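Local coordinates for protein endosialidase (Enterobacteria phage phi92, PDB 4HIZ) that hydrolyses polysialic acid, cutting within the chain at alpha-2,8 and alpha-2,9 linkages, probably to carry the phage through a sialic acid capsule of its bacterial host, at residues A[221-224]-A[225-228]; A[280-284]-A[285-289]; A[477-481]-A[482-486]; A[619-623]-A[624-628]. One frame throughout, in Å; residues are numbered along the deposited sequence. Where two conformers were deposited one is given.

Interaction 1. Residues A[221-224]-A[225-228]; sequences SGAT and GVSG. With SLB (N-acetyl-beta-neuraminic acid), chain D; SIA (N-acetyl-alpha-neuraminic acid), chain B.
The carbonyl oxygen of Val226 is gripped from two quarters. Ser221 donates its hydroxyl to it within the carbonyl plane, OG lying 2.7 Å from Val226 O, while a water donates to the same Val226 O from 2.8 Å. With OG placed between its own backbone N and carbonyl carbon (chi1 71°), the serine hydroxyl is folded back over the main chain, where it also accepts from the amide two residues on, Ala223 N to Ser221 OG being 3.0 Å. That bond makes an ST turn, so one hydroxyl binds a carbonyl with its hydrogen and an amide with its oxygen. A type II beta turn follows at once, closed by Val226 N to Ala223 O at 2.9 Å, and Gly225 occupies its third position with the positive phi of 95° that this turn requires. The turn directs Gly225 N to the carboxylate of the beta-sialic acid residue, 2.8 Å from its O1A. The second sugar, joined through its C2 to O9 of the first, is met by Ser227, whose OG donates to its O1A at 2.7 Å. The water bound to Val226 O also donates to this O1A and accepts from Ser221 N, coupling the ST turn to the ligand, and Ser219 and Asn220 add further bonds to the same sugar. Behind the loop, Ala223 and Val226 pack on Ile192 and Ile194. The result is a pocket for alpha-2,9-linked disialic acid, formed by the turn that joins two strands of an antiparallel sheet, 215-219 and 230-237.

Interaction 2. Residues A[280-284]-A[285-289]; sequences AYSTN and ADLCV
An Asx turn at Asn284 shapes the loop that carries the chain from one four-stranded antiparallel sheet of the beta-propeller to the next, between strands 272-275 and 291-297. Its side-chain oxygen receives Asp286 N, 2.9 Å from Asn284 OD1, with the donor above the plane of the amide. The main-chain oxygen of the same residue accepts two amides: Cys288 N comes nearly along the C=O axis and Leu287 N from above the carbonyl plane, each 2.9 Å from Asn284 O. Between them the two oxygens of Asn284 accept three of the next four backbone amides, those of Asp286, Leu287 and Cys288. The other end of its amide lies against leucine, ND2 being 3.6 Å from Leu287 CD1. Just upstream an ST turn prepares this residue, for Ser282 OG accepts Asn284 N at 3.0 Å. Further out, Asp286 forms a salt bridge with Arg318, and the Tyr281 ring makes a cation-pi contact with Arg171, so the loop is tied to its surroundings on more than one flank. At the base of the loop Val289 N reaches Ala280 O at 2.9 Å. Between base and tip lies the thiol of Cys288, swung anti to its backbone N (chi1 -171°). Its sulfur approaches the Tyr281 ring obliquely, SG standing 4.7 Å from the ring centroid, and also accepts a long hydrogen bond, Ser282 N to Cys288 SG at 3.6 Å.

Interaction 3. Residues A[477-481]-A[482-486]; sequences VCVKD and GWLYY. With NA (sodium ion), chain C; EDO (1,2-ethanediol), chain L; EDO (1,2-ethanediol), chain R.
The Tyr485 ring turns an edge to the facing strand: Cys478 O and Lys480 N lie near the ring plane, the first 3.7 Å from Tyr485 CD1 and the second 3.9 Å from Tyr485 CE1. The sulfur of Cys478 stands obliquely to this ring and touches Tyr485 CB at 4.0 Å, and Tyr485 OH is hydrogen-bonded to Asp122 O. On the other side of the sheet, Val477 crosses Tyr486 at about a right angle, its CG2 3.9 Å from Tyr486 CD1, while the Tyr486 ring also stacks with Phe411 and Phe488. Leu484 sits between the valines on this side, meeting CG1 of Val477 and CG2 of Val479. The third flat group, Trp483, takes a cation-pi contact from Arg521 and an edge-to-face contact from His527. These side chains belong to a beta hairpin with a type II' turn from Lys480 to Trp483, in which Asp481 takes the second position with positive phi, 52°. Strands 516-523 and 71-75 complete the propeller sheet. Cys478 with Tyr485 and Lys480 with Trp483 are its hydrogen-bonded pairs. Lys480 runs extended to CE and bends only at its last torsion (chi4 -66°), bringing NZ to Asp481 OD2 at 2.9 Å in a salt bridge, with a second to Asp122 and a hydrogen bond to Tyr433 of a neighbouring subunit. Val477 O binds the sodium ion at 2.7 Å, with Thr90 O and a water.

Interaction 4. Residues A[619-623]-A[624-628]; sequences PYTTD and GSLLQ. With EDO (1,2-ethanediol), chain Q.
Leu626 reaches back under the turn that precedes it. With CG beside its backbone N and opposite the carbonyl carbon (chi1 -52°), it spreads its two methyls over different neighbours: CD1 lies 3.8 Å from Thr621 CG2, and CD2 lies 3.9 Å from Pro619 CA. The side chains of Thr621 and Leu626 meet at about a right angle, methyl against methyl. Thr621 can offer that methyl because its hydroxyl takes the place between backbone N and carbonyl carbon (chi1 58°), leaving CG2 on the far side of CB from the carbonyl. Asp623 is less regular: its chi1 of -131° falls away from the staggered values, and its OD2 bonds Thr618 OG1, which would keep the carboxylate in this unusual setting. The backbone bends through a beta turn closed by Asp623 N to Tyr620 O at 2.9 Å, to which Gly624 N adds a weak bond, 3.4 Å from the same Tyr620 O. Where the chain turns back, Thr621 CA also makes a CA-H...O contact with Gly624 O, 3.4 Å away. An ethanediol, probably from the crystallisation liquor, donates to Pro619 O and comes near the Tyr620 ring. Strand 626-630, which this turn leads into, runs antiparallel between strands 610-614 and 640-643; Leu626 touches Cys614 on one and Tyr643 on the other, while Leu627 meets Leu627 of both neighbouring subunits and Ser625 bonds one of them.

In the fold
The four contacts lie in series along the chain without touching. Interactions 1, 2 and 3 belong to the catalytic propeller region, with interaction 1 on a sheet set off from the blades: its centre is about 52 Å from that of interaction 2 and 39 Å from that of interaction 3. Interaction 1 alone of the four contacts the disialic acid, and interaction 3, whose nearest atoms are about 28 Å from those of interaction 1, holds the sodium ion. In interaction 2, the Asp286 side chain lies about 12 Å from a calcium ion. Interaction 4, in the C-terminal region, is about 67 Å centre to centre from interaction 3 and faces the other subunits.

Interaction 1. Residues A[221-224]-A[225-228]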
loop_
_atom_site.group_PDB
_atom_site.type_symbol
_atom_site.label_atom_id
_atom_site.label_comp_id
_atom_site.label_asym_id
_atom_site.label_seq_id
_atom_site.Cartn_x
_atom_site.Cartn_y
_atom_site.Cartn_z
ATOM N N SER A 221 8.161 -38.652 7.923
ATOM C CA SER A 221 7.419 -39.852 7.573
ATOM C C SER A 221 7.812 -41.108 8.348
ATOM O O SER A 221 7.015 -42.019 8.444
ATOM C CB SER A 221 7.575 -40.152 6.070
ATOM O OG SER A 221 8.912 -40.597 5.808
ATOM N N GLY A 222 9.037 -41.175 8.857
ATOM C CA GLY A 222 9.548 -42.419 9.433
ATOM C C GLY A 222 9.785 -43.485 8.374
ATOM O O GLY A 222 9.965 -44.661 8.717
ATOM N N ALA A 223 9.778 -43.113 7.097
ATOM C CA ALA A 223 10.004 -44.069 6.006
ATOM C C ALA A 223 11.101 -43.536 5.095
ATOM O O ALA A 223 10.898 -42.551 4.368
ATOM C CB ALA A 223 8.716 -44.286 5.208
ATOM N N THR A 224 12.266 -44.171 5.150
ATOM C CA THR A 224 13.426 -43.737 4.382
ATOM C C THR A 224 13.084 -43.540 2.926
ATOM O O THR A 224 12.468 -44.422 2.309
ATOM C CB THR A 224 14.544 -44.760 4.472
ATOM O OG1 THR A 224 14.952 -44.845 5.829
ATOM C CG2 THR A 224 15.739 -44.305 3.654
ATOM N N GLY A 225 13.416 -42.350 2.401
ATOM C CA GLY A 225 13.170 -42.074 0.994
ATOM C C GLY A 225 11.865 -41.349 0.714
ATOM O O GLY A 225 11.674 -40.828 -0.384
ATOM N N VAL A 226 10.960 -41.342 1.684
ATOM C CA VAL A 226 9.684 -40.646 1.535
ATOM C C VAL A 226 9.815 -39.348 2.325
ATOM O O VAL A 226 9.607 -39.312 3.539
ATOM C CB VAL A 226 8.485 -41.477 2.022
ATOM C CG1 VAL A 226 7.155 -40.698 1.804
ATOM C CG2 VAL A 226 8.448 -42.809 1.267
ATOM N N SER A 227 10.172 -38.281 1.626
ATOM C CA SER A 227 10.681 -37.092 2.321
ATOM C C SER A 227 10.695 -35.923 1.353
ATOM O O SER A 227 11.104 -36.089 0.198
ATOM C CB SER A 227 12.118 -37.371 2.820
ATOM O OG SER A 227 12.741 -36.177 3.271
ATOM N N GLY A 228 10.262 -34.747 1.817
ATOM C CA GLY A 228 10.384 -33.584 0.976
ATOM C C GLY A 228 9.394 -33.576 -0.163
ATOM O O GLY A 228 8.347 -34.227 -0.113
HETATM C C1 SLB D . 15.870 -40.034 3.059
HETATM C C2 SLB D . 16.997 -39.418 3.866
HETATM C C3 SLB D . 17.612 -40.375 4.878
HETATM C C4 SLB D . 18.652 -39.733 5.677
HETATM C C5 SLB D . 18.195 -38.497 6.393
HETATM C C6 SLB D . 17.303 -37.571 5.583
HETATM C C7 SLB D . 16.342 -36.870 6.492
HETATM C C8 SLB D . 15.539 -36.005 5.590
HETATM C C9 SLB D . 14.667 -35.074 6.411
HETATM C C10 SLB D . 19.325 -37.311 8.258
HETATM C C11 SLB D . 20.498 -36.503 8.840
HETATM N N5 SLB D . 19.334 -37.741 6.877
HETATM O O1A SLB D . 14.765 -40.250 3.626
HETATM O O1B SLB D . 16.083 -40.294 1.838
HETATM O O2 SLB D . 17.905 -39.075 2.831
HETATM O O4 SLB D . 19.235 -40.680 6.623
HETATM O O6 SLB D . 16.509 -38.128 4.504
HETATM O O7 SLB D . 15.469 -37.817 7.111
HETATM O O8 SLB D . 16.428 -35.274 4.761
HETATM O O9 SLB D . 13.892 -34.344 5.490
HETATM O O10 SLB D . 18.369 -37.595 8.972
HETATM C C1 SIA B . 11.720 -34.916 6.327
HETATM C C2 SIA B . 12.660 -33.789 5.898
HETATM C C3 SIA B . 12.056 -32.935 4.764
HETATM C C4 SIA B . 10.964 -31.990 5.253
HETATM C C5 SIA B . 11.414 -31.206 6.494
HETATM C C6 SIA B . 11.971 -32.150 7.565
HETATM C C7 SIA B . 12.602 -31.371 8.722
HETATM C C8 SIA B . 13.073 -32.261 9.882
HETATM C C9 SIA B . 12.174 -33.458 10.136
HETATM C C10 SIA B . 10.211 -29.122 7.055
HETATM C C11 SIA B . 8.920 -28.543 7.565
HETATM N N5 SIA B . 10.253 -30.459 6.984
HETATM O O1A SIA B . 11.231 -35.615 5.418
HETATM O O1B SIA B . 11.451 -35.138 7.533
HETATM O O4 SIA B . 10.622 -31.063 4.196
HETATM O O6 SIA B . 13.002 -32.992 7.039
HETATM O O7 SIA B . 13.761 -30.718 8.182
HETATM O O8 SIA B . 14.378 -32.745 9.572
HETATM O O9 SIA B . 12.803 -34.687 9.713
HETATM O O10 SIA B . 11.170 -28.415 6.736
HETATM O O HOH W 1 9.371 -37.375 5.598
#

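Interaction 2. Residues A[280-284]-A[285-289]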
loop_
_atom_site.group_PDB
_atom_site.type_symbol
_atom_site.label_atom_id
_atom_site.label_comp_id
_atom_site.label_asym_id
_atom_site.label_seq_id
_atom_site.Cartn_x
_atom_site.Cartn_y
_atom_site.Cartn_z
ATOM N N ALA A 280 -20.149 -24.879 -26.250
ATOM C CA ALA A 280 -19.647 -23.837 -27.154
ATOM C C ALA A 280 -20.839 -23.146 -27.787
ATOM O O ALA A 280 -21.949 -23.678 -27.768
ATOM C CB ALA A 280 -18.775 -24.447 -28.262
ATOM N N TYR A 281 -20.614 -21.951 -28.322
ATOM C CA TYR A 281 -21.628 -21.322 -29.164
ATOM C C TYR A 281 -21.985 -22.260 -30.320
ATOM O O TYR A 281 -21.111 -22.924 -30.875
ATOM C CB TYR A 281 -21.074 -20.038 -29.744
ATOM C CG TYR A 281 -22.094 -19.310 -30.584
ATOM C CD1 TYR A 281 -23.023 -18.482 -29.979
ATOM C CD2 TYR A 281 -22.138 -19.473 -31.971
ATOM C CE1 TYR A 281 -23.971 -17.786 -30.734
ATOM C CE2 TYR A 281 -23.081 -18.794 -32.729
ATOM C CZ TYR A 281 -23.989 -17.957 -32.099
ATOM O OH TYR A 281 -24.927 -17.269 -32.837
ATOM N N SER A 282 -23.272 -22.271 -30.670
ATOM C CA SER A 282 -23.747 -23.025 -31.839
ATOM C C SER A 282 -25.050 -22.371 -32.295
ATOM O O SER A 282 -25.791 -21.809 -31.484
ATOM C CB SER A 282 -23.985 -24.480 -31.445
ATOM O OG SER A 282 -24.551 -25.169 -32.578
ATOM N N THR A 283 -25.350 -22.424 -33.593
ATOM C CA THR A 283 -26.664 -21.987 -34.033
ATOM C C THR A 283 -27.733 -23.067 -33.820
ATOM O O THR A 283 -28.923 -22.816 -34.018
ATOM C CB THR A 283 -26.651 -21.516 -35.495
ATOM O OG1 THR A 283 -26.076 -22.540 -36.301
ATOM C CG2 THR A 283 -25.804 -20.239 -35.611
ATOM N N ASN A 284 -27.297 -24.255 -33.389
ATOM C CA ASN A 284 -28.198 -25.323 -32.953
ATOM C C ASN A 284 -28.618 -25.070 -31.521
ATOM O O ASN A 284 -27.778 -25.200 -30.624
ATOM C CB ASN A 284 -27.450 -26.643 -33.017
ATOM C CG ASN A 284 -28.333 -27.850 -32.702
ATOM O OD1 ASN A 284 -29.355 -27.731 -32.037
ATOM N ND2 ASN A 284 -27.918 -29.033 -33.168
ATOM N N ALA A 285 -29.891 -24.735 -31.295
ATOM C CA ALA A 285 -30.382 -24.391 -29.956
ATOM C C ALA A 285 -30.157 -25.510 -28.924
ATOM O O ALA A 285 -30.102 -25.256 -27.717
ATOM C CB ALA A 285 -31.869 -24.012 -30.005
ATOM N N ASP A 286 -30.057 -26.749 -29.391
ATOM C CA ASP A 286 -29.880 -27.861 -28.485
ATOM C C ASP A 286 -28.425 -28.120 -28.118
ATOM O O ASP A 286 -28.146 -28.937 -27.220
ATOM C CB ASP A 286 -30.484 -29.141 -29.097
ATOM C CG ASP A 286 -31.997 -29.130 -29.106
ATOM O OD1 ASP A 286 -32.618 -28.621 -28.165
ATOM O OD2 ASP A 286 -32.582 -29.709 -30.047
ATOM N N LEU A 287 -27.495 -27.469 -28.811
ATOM C CA LEU A 287 -26.087 -27.589 -28.441
ATOM C C LEU A 287 -25.564 -26.301 -27.851
ATOM O O LEU A 287 -24.637 -26.343 -27.022
ATOM C CB LEU A 287 -25.240 -27.909 -29.666
ATOM C CG LEU A 287 -25.550 -29.263 -30.277
ATOM C CD1 LEU A 287 -24.689 -29.475 -31.526
ATOM C CD2 LEU A 287 -25.286 -30.318 -29.231
ATOM N N CYS A 288 -26.092 -25.168 -28.302
ATOM C CA CYS A 288 -25.526 -23.848 -27.921
ATOM C C CYS A 288 -25.381 -23.691 -26.397
ATOM O O CYS A 288 -26.310 -23.975 -25.631
ATOM C CB CYS A 288 -26.398 -22.680 -28.485
ATOM S SG CYS A 288 -25.635 -21.041 -28.272
ATOM N N VAL A 289 -24.203 -23.246 -25.963
ATOM C CA VAL A 289 -24.047 -22.803 -24.564
ATOM C C VAL A 289 -23.605 -21.354 -24.571
ATOM O O VAL A 289 -22.621 -20.981 -25.215
ATOM C CB VAL A 289 -23.029 -23.679 -23.798
ATOM C CG1 VAL A 289 -22.781 -23.138 -22.324
ATOM C CG2 VAL A 289 -23.529 -25.128 -23.729
HETATM O O HOH W 2 -31.865 -24.563 -33.404
#

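Interaction 3. Residues A[477-481]-A[482-486]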
loop_
_atom_site.group_PDB
_atom_site.type_symbol
_atom_site.label_atom_id
_atom_site.label_comp_id
_atom_site.label_asym_id
_atom_site.label_seq_id
_atom_site.Cartn_x
_atom_site.Cartn_y
_atom_site.Cartn_z
ATOM N N VAL A 477 -22.856 -16.733 -3.164
ATOM C CA VAL A 477 -23.042 -16.911 -1.714
ATOM C C VAL A 477 -22.277 -18.107 -1.216
ATOM O O VAL A 477 -22.312 -19.192 -1.836
ATOM C CB VAL A 477 -24.554 -17.096 -1.385
ATOM C CG1 VAL A 477 -24.777 -17.558 0.098
ATOM C CG2 VAL A 477 -25.320 -15.753 -1.709
ATOM N N CYS A 478 -21.609 -17.943 -0.069
ATOM C CA CYS A 478 -21.020 -19.118 0.576
ATOM C C CYS A 478 -21.168 -18.986 2.093
ATOM O O CYS A 478 -21.616 -17.947 2.599
ATOM C CB CYS A 478 -19.532 -19.276 0.189
ATOM S SG CYS A 478 -18.511 -17.843 0.689
ATOM N N VAL A 479 -20.812 -20.046 2.827
ATOM C CA VAL A 479 -21.036 -20.048 4.270
ATOM C C VAL A 479 -19.828 -20.602 4.966
ATOM O O VAL A 479 -19.233 -21.597 4.511
ATOM C CB VAL A 479 -22.277 -20.952 4.609
ATOM C CG1 VAL A 479 -22.415 -21.228 6.120
ATOM C CG2 VAL A 479 -23.556 -20.281 4.092
ATOM N N LYS A 480 -19.471 -19.994 6.094
ATOM C CA LYS A 480 -18.449 -20.579 6.975
ATOM C C LYS A 480 -18.950 -20.533 8.398
ATOM O O LYS A 480 -19.145 -19.475 8.949
ATOM C CB LYS A 480 -17.097 -19.866 6.866
ATOM C CG LYS A 480 -16.037 -20.484 7.836
ATOM C CD LYS A 480 -14.689 -19.775 7.778
ATOM C CE LYS A 480 -13.703 -20.366 8.813
ATOM N NZ LYS A 480 -14.156 -20.089 10.185
ATOM N N ASP A 481 -19.194 -21.706 8.980
ATOM C CA ASP A 481 -19.679 -21.796 10.358
ATOM C C ASP A 481 -20.919 -20.924 10.561
ATOM O O ASP A 481 -21.909 -21.056 9.820
ATOM C CB ASP A 481 -18.531 -21.472 11.360
ATOM C CG ASP A 481 -17.344 -22.447 11.211
ATOM O OD1 ASP A 481 -17.573 -23.675 11.301
ATOM O OD2 ASP A 481 -16.190 -22.006 10.963
ATOM N N GLY A 482 -20.831 -19.984 11.489
ATOM C CA GLY A 482 -21.970 -19.136 11.818
ATOM C C GLY A 482 -22.158 -17.875 11.007
ATOM O O GLY A 482 -22.969 -17.034 11.383
ATOM N N TRP A 483 -21.440 -17.759 9.893
ATOM C CA TRP A 483 -21.562 -16.595 9.038
ATOM C C TRP A 483 -21.869 -16.997 7.598
ATOM O O TRP A 483 -21.308 -17.964 7.061
ATOM C CB TRP A 483 -20.225 -15.832 9.005
ATOM C CG TRP A 483 -19.781 -15.133 10.246
ATOM C CD1 TRP A 483 -18.665 -15.422 10.996
ATOM C CD2 TRP A 483 -20.391 -13.984 10.839
ATOM N NE1 TRP A 483 -18.545 -14.498 12.021
ATOM C CE2 TRP A 483 -19.610 -13.625 11.961
ATOM C CE3 TRP A 483 -21.551 -13.245 10.548
ATOM C CZ2 TRP A 483 -19.933 -12.523 12.776
ATOM C CZ3 TRP A 483 -21.883 -12.147 11.363
ATOM C CH2 TRP A 483 -21.071 -11.801 12.468
ATOM N N LEU A 484 -22.775 -16.260 6.970
ATOM C CA LEU A 484 -23.071 -16.432 5.544
ATOM C C LEU A 484 -22.503 -15.186 4.818
ATOM O O LEU A 484 -22.518 -14.091 5.377
ATOM C CB LEU A 484 -24.592 -16.515 5.390
ATOM C CG LEU A 484 -25.109 -16.494 3.936
ATOM C CD1 LEU A 484 -26.435 -17.311 3.836
ATOM C CD2 LEU A 484 -25.332 -15.067 3.407
ATOM N N TYR A 485 -21.987 -15.362 3.604
ATOM C CA TYR A 485 -21.377 -14.275 2.833
ATOM C C TYR A 485 -22.069 -14.161 1.476
ATOM O O TYR A 485 -22.108 -15.131 0.711
ATOM C CB TYR A 485 -19.894 -14.547 2.579
ATOM C CG TYR A 485 -19.142 -14.760 3.883
ATOM C CD1 TYR A 485 -19.108 -16.029 4.487
ATOM C CD2 TYR A 485 -18.469 -13.713 4.518
ATOM C CE1 TYR A 485 -18.460 -16.256 5.694
ATOM C CE2 TYR A 485 -17.809 -13.937 5.707
ATOM C CZ TYR A 485 -17.803 -15.185 6.282
ATOM O OH TYR A 485 -17.145 -15.390 7.501
ATOM N N TYR A 486 -22.605 -12.974 1.193
ATOM C CA TYR A 486 -23.010 -12.653 -0.181
ATOM C C TYR A 486 -21.906 -11.770 -0.719
ATOM O O TYR A 486 -21.694 -10.657 -0.206
ATOM C CB TYR A 486 -24.358 -11.932 -0.185
ATOM C CG TYR A 486 -24.789 -11.313 -1.533
ATOM C CD1 TYR A 486 -24.711 -12.034 -2.713
ATOM C CD2 TYR A 486 -25.269 -9.996 -1.606
ATOM C CE1 TYR A 486 -25.137 -11.521 -3.913
ATOM C CE2 TYR A 486 -25.696 -9.440 -2.809
ATOM C CZ TYR A 486 -25.618 -10.216 -3.965
ATOM O OH TYR A 486 -26.029 -9.681 -5.164
HETATM NA NA NA C . -20.783 -21.121 -2.897
HETATM C C1 EDO L . -18.627 -23.897 1.490
HETATM O O1 EDO L . -18.147 -23.707 0.162
HETATM C C2 EDO L . -20.130 -23.650 1.632
HETATM O O2 EDO L . -20.453 -22.377 1.107
HETATM C C1 EDO R . -14.762 -24.598 7.053
HETATM O O1 EDO R . -13.548 -24.988 6.416
HETATM C C2 EDO R . -14.509 -23.852 8.351
HETATM O O2 EDO R . -15.593 -24.131 9.237
HETATM O O HOH W 3 -20.947 -23.883 -2.227
#

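Interaction 4. Residues A[619-623]-A[624-628]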
loop_
_atom_site.group_PDB
_atom_site.type_symbol
_atom_site.label_atom_id
_atom_site.label_comp_id
_atom_site.label_asym_id
_atom_site.label_seq_id
_atom_site.Cartn_x
_atom_site.Cartn_y
_atom_site.Cartn_z
ATOM N N PRO A 619 33.314 8.201 -14.121
ATOM C CA PRO A 619 33.674 8.275 -15.539
ATOM C C PRO A 619 34.967 9.035 -15.835
ATOM O O PRO A 619 35.011 9.930 -16.678
ATOM C CB PRO A 619 32.455 8.978 -16.172
ATOM C CG PRO A 619 31.905 9.842 -15.068
ATOM C CD PRO A 619 32.137 9.032 -13.800
ATOM N N TYR A 620 36.037 8.620 -15.190
ATOM C CA TYR A 620 37.340 9.285 -15.346
ATOM C C TYR A 620 38.384 8.214 -15.525
ATOM O O TYR A 620 38.287 7.180 -14.889
ATOM C CB TYR A 620 37.694 10.092 -14.090
ATOM C CG TYR A 620 36.672 11.138 -13.788
ATOM C CD1 TYR A 620 36.594 12.303 -14.556
ATOM C CD2 TYR A 620 35.769 10.968 -12.755
ATOM C CE1 TYR A 620 35.643 13.261 -14.298
ATOM C CE2 TYR A 620 34.795 11.932 -12.491
ATOM C CZ TYR A 620 34.744 13.068 -13.267
ATOM O OH TYR A 620 33.790 14.024 -13.012
ATOM N N THR A 621 39.376 8.448 -16.381
ATOM C CA THR A 621 40.370 7.409 -16.635
ATOM C C THR A 621 41.246 7.135 -15.413
ATOM O O THR A 621 41.927 6.115 -15.350
ATOM C CB THR A 621 41.268 7.760 -17.829
ATOM O OG1 THR A 621 41.917 9.000 -17.564
ATOM C CG2 THR A 621 40.426 7.925 -19.083
ATOM N N THR A 622 41.239 8.040 -14.448
ATOM C CA THR A 622 41.961 7.780 -13.204
ATOM C C THR A 622 41.257 6.707 -12.349
ATOM O O THR A 622 41.850 6.155 -11.410
ATOM C CB THR A 622 42.107 9.045 -12.388
ATOM O OG1 THR A 622 40.830 9.665 -12.312
ATOM C CG2 THR A 622 43.091 10.002 -13.084
ATOM N N ASP A 623 40.018 6.373 -12.690
ATOM C CA ASP A 623 39.261 5.391 -11.912
ATOM C C ASP A 623 39.034 4.086 -12.654
ATOM O O ASP A 623 38.604 3.107 -12.044
ATOM C CB ASP A 623 37.889 5.941 -11.544
ATOM C CG ASP A 623 37.564 5.763 -10.098
ATOM O OD1 ASP A 623 38.381 5.152 -9.364
ATOM O OD2 ASP A 623 36.468 6.226 -9.700
ATOM N N GLY A 624 39.286 4.072 -13.961
ATOM C CA GLY A 624 39.043 2.856 -14.732
ATOM C C GLY A 624 39.093 3.119 -16.227
ATOM O O GLY A 624 39.070 4.263 -16.690
ATOM N N SER A 625 39.198 2.053 -17.002
ATOM C CA SER A 625 39.014 2.171 -18.451
ATOM C C SER A 625 37.586 2.616 -18.762
ATOM O O SER A 625 36.662 2.350 -17.984
ATOM C CB SER A 625 39.327 0.828 -19.133
ATOM O OG SER A 625 38.491 -0.195 -18.636
ATOM N N LEU A 626 37.421 3.287 -19.900
ATOM C CA LEU A 626 36.126 3.852 -20.320
ATOM C C LEU A 626 35.921 3.568 -21.800
ATOM O O LEU A 626 36.883 3.637 -22.576
ATOM C CB LEU A 626 36.119 5.400 -20.236
ATOM C CG LEU A 626 36.543 6.036 -18.917
ATOM C CD1 LEU A 626 36.679 7.558 -19.102
ATOM C CD2 LEU A 626 35.532 5.727 -17.815
ATOM N N LEU A 627 34.673 3.302 -22.197
ATOM C CA LEU A 627 34.318 3.410 -23.615
ATOM C C LEU A 627 33.273 4.519 -23.724
ATOM O O LEU A 627 32.235 4.479 -23.051
ATOM C CB LEU A 627 33.739 2.080 -24.126
ATOM C CG LEU A 627 33.136 2.185 -25.554
ATOM C CD1 LEU A 627 34.222 2.545 -26.569
ATOM C CD2 LEU A 627 32.425 0.836 -25.938
ATOM N N GLN A 628 33.559 5.534 -24.536
ATOM C CA GLN A 628 32.598 6.622 -24.720
ATOM C C GLN A 628 32.031 6.532 -26.137
ATOM O O GLN A 628 32.780 6.484 -27.138
ATOM C CB GLN A 628 33.251 8.010 -24.493
ATOM C CG GLN A 628 33.790 8.149 -23.036
ATOM C CD GLN A 628 33.846 9.589 -22.577
ATOM O OE1 GLN A 628 33.090 10.428 -23.041
ATOM N NE2 GLN A 628 34.726 9.865 -21.622
HETATM C C1 EDO Q . 32.439 12.841 -17.643
HETATM O O1 EDO Q . 33.700 12.166 -17.742
HETATM C C2 EDO Q . 32.553 13.994 -16.654
HETATM O O2 EDO Q . 33.595 14.876 -17.085
#